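Local coordinates for protein Phenolphthiocerol/phthiocerol polyketide synthase subunit C (Mycobacterium tuberculosis H37Rv, PDB 8QZI) that probably carries growing acyl chains through an acyl carrier domain of a modular polyketide synthase that builds phthiocerol and phenolphthiocerol lipids, at residues F[64-69]-F[79-84]. Sequence-based numbering, arbitrary orientation.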
loop_
_atom_site.group_PDB
_atom_site.type_symbol
_atom_site.label_atom_id
_atom_site.label_comp_id
_atom_site.label_asym_id
_atom_site.label_seq_id
_atom_site.Cartn_x
_atom_site.Cartn_y
_atom_site.Cartn_z
ATOM N N ALA F 64 -17.170 -2.497 11.033
ATOM C CA ALA F 64 -16.687 -1.421 11.891
ATOM C C ALA F 64 -15.435 -0.772 11.314
ATOM O O ALA F 64 -15.171 0.408 11.573
ATOM C CB ALA F 64 -16.418 -1.952 13.298
ATOM N N VAL F 65 -14.657 -1.528 10.537
ATOM C CA VAL F 65 -13.505 -0.971 9.836
ATOM C C VAL F 65 -13.945 -0.247 8.566
ATOM O O VAL F 65 -13.400 0.808 8.218
ATOM C CB VAL F 65 -12.486 -2.094 9.550
ATOM C CG1 VAL F 65 -11.538 -1.699 8.440
ATOM C CG2 VAL F 65 -11.704 -2.429 10.809
ATOM N N LEU F 66 -14.957 -0.786 7.878
ATOM C CA LEU F 66 -15.462 -0.218 6.629
ATOM C C LEU F 66 -16.278 1.060 6.822
ATOM O O LEU F 66 -16.381 1.855 5.881
ATOM C CB LEU F 66 -16.330 -1.251 5.898
ATOM C CG LEU F 66 -15.689 -2.379 5.081
ATOM C CD1 LEU F 66 -16.719 -3.458 4.752
ATOM C CD2 LEU F 66 -15.075 -1.821 3.805
ATOM N N ARG F 67 -16.866 1.271 8.001
ATOM C CA ARG F 67 -17.804 2.373 8.216
ATOM C C ARG F 67 -19.058 2.215 7.360
ATOM O O ARG F 67 -19.666 3.204 6.941
ATOM C CB ARG F 67 -17.150 3.731 7.945
ATOM C CG ARG F 67 -16.017 4.054 8.890
ATOM C CD ARG F 67 -16.508 4.088 10.321
ATOM N NE ARG F 67 -15.444 3.752 11.259
ATOM C CZ ARG F 67 -15.597 3.706 12.578
ATOM N NH1 ARG F 67 -16.776 3.982 13.119
ATOM N NH2 ARG F 67 -14.571 3.385 13.356
ATOM N N SER F 68 -19.445 0.970 7.089
ATOM C CA SER F 68 -20.599 0.659 6.262
ATOM C C SER F 68 -21.585 -0.177 7.056
ATOM O O SER F 68 -21.225 -0.832 8.037
ATOM C CB SER F 68 -20.197 -0.091 4.992
ATOM O OG SER F 68 -19.466 0.751 4.118
ATOM N N GLY F 69 -22.838 -0.158 6.607
ATOM C CA GLY F 69 -23.910 -0.814 7.329
ATOM C C GLY F 69 -24.447 -2.072 6.676
ATOM O O GLY F 69 -25.135 -2.863 7.329
ATOM N N GLU F 79 -10.314 -7.031 -1.250
ATOM C CA GLU F 79 -9.669 -6.049 -2.114
ATOM C C GLU F 79 -10.692 -5.330 -2.984
ATOM O O GLU F 79 -10.505 -4.155 -3.328
ATOM C CB GLU F 79 -8.624 -6.740 -2.989
ATOM C CG GLU F 79 -8.267 -5.966 -4.245
ATOM C CD GLU F 79 -7.511 -6.806 -5.257
ATOM O OE1 GLU F 79 -7.837 -8.005 -5.404
ATOM O OE2 GLU F 79 -6.587 -6.266 -5.900
ATOM N N THR F 80 -11.776 -6.021 -3.348
ATOM C CA THR F 80 -12.883 -5.467 -4.119
ATOM C C THR F 80 -13.889 -4.700 -3.263
ATOM O O THR F 80 -14.766 -4.029 -3.818
ATOM C CB THR F 80 -13.605 -6.597 -4.859
ATOM O OG1 THR F 80 -14.482 -7.265 -3.951
ATOM C CG2 THR F 80 -12.598 -7.615 -5.399
ATOM N N LEU F 81 -13.790 -4.796 -1.935
ATOM C CA LEU F 81 -14.631 -4.059 -0.999
ATOM C C LEU F 81 -14.007 -2.744 -0.552
ATOM O O LEU F 81 -14.480 -2.146 0.423
ATOM C CB LEU F 81 -14.934 -4.916 0.228
ATOM C CG LEU F 81 -16.402 -5.302 0.344
ATOM C CD1 LEU F 81 -16.802 -6.101 -0.878
ATOM C CD2 LEU F 81 -16.665 -6.081 1.624
ATOM N N GLY F 82 -12.941 -2.303 -1.214
ATOM C CA GLY F 82 -12.331 -1.030 -0.892
ATOM C C GLY F 82 -11.532 -1.023 0.384
ATOM O O GLY F 82 -11.360 0.039 0.986
ATOM N N LEU F 83 -11.033 -2.183 0.812
ATOM C CA LEU F 83 -10.174 -2.285 1.996
ATOM C C LEU F 83 -8.712 -2.097 1.598
ATOM O O LEU F 83 -8.033 -3.053 1.214
ATOM C CB LEU F 83 -10.363 -3.627 2.695
ATOM C CG LEU F 83 -11.502 -3.679 3.705
ATOM C CD1 LEU F 83 -12.837 -3.654 2.951
ATOM C CD2 LEU F 83 -11.357 -4.894 4.636
ATOM N N ASP F 84 -8.207 -0.874 1.717
ATOM C CA ASP F 84 -6.809 -0.621 1.389
ATOM C C ASP F 84 -5.930 -1.289 2.444
ATOM O O ASP F 84 -6.393 -2.064 3.291
ATOM C CB ASP F 84 -6.531 0.881 1.235
ATOM C CG ASP F 84 -6.905 1.719 2.477
ATOM O OD1 ASP F 84 -6.458 1.403 3.603
ATOM O OD2 ASP F 84 -7.616 2.741 2.303
#
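Leu-66, in the last turn of helix 52-66, spreads its two methyl branches across Leu-81 and Leu-83 in the loop that leads to helix 85-98. CD1 lies 4.1 Å from Leu-81 CD2, while CD2 of Leu-66 comes within 3.4 Å of the backbone O of Leu-81; its approach to Leu-83 CD1 is modelled too close to be relied on. CG of Leu-66 stands anti to its carbonyl carbon, beside the backbone N (chi1 -79°), which carries the methyl fork to the loop. Leu-83 has the same first torsion, and the two side chains meet at about a right angle. Leu-81 also runs crosswise to Leu-66. Between the two loop leucines, Gly-82 turns the chain with a positive phi (74°). Leu-81 further packs on Ile-72 and Arg-76, and Leu-83 on Leu-78. Next in the chain, Asp-84 N-caps helix 85-98 through OD1, bonded to Met-87 N. Both segments belong to the phosphopantetheine-attachment region, consistent with an acyl carrier domain. With only methyl and methine carbons meeting between the side chains, the helix end and loop are joined by apolar packing without directional bonds, through a small buried surface of about 150 Å² in all.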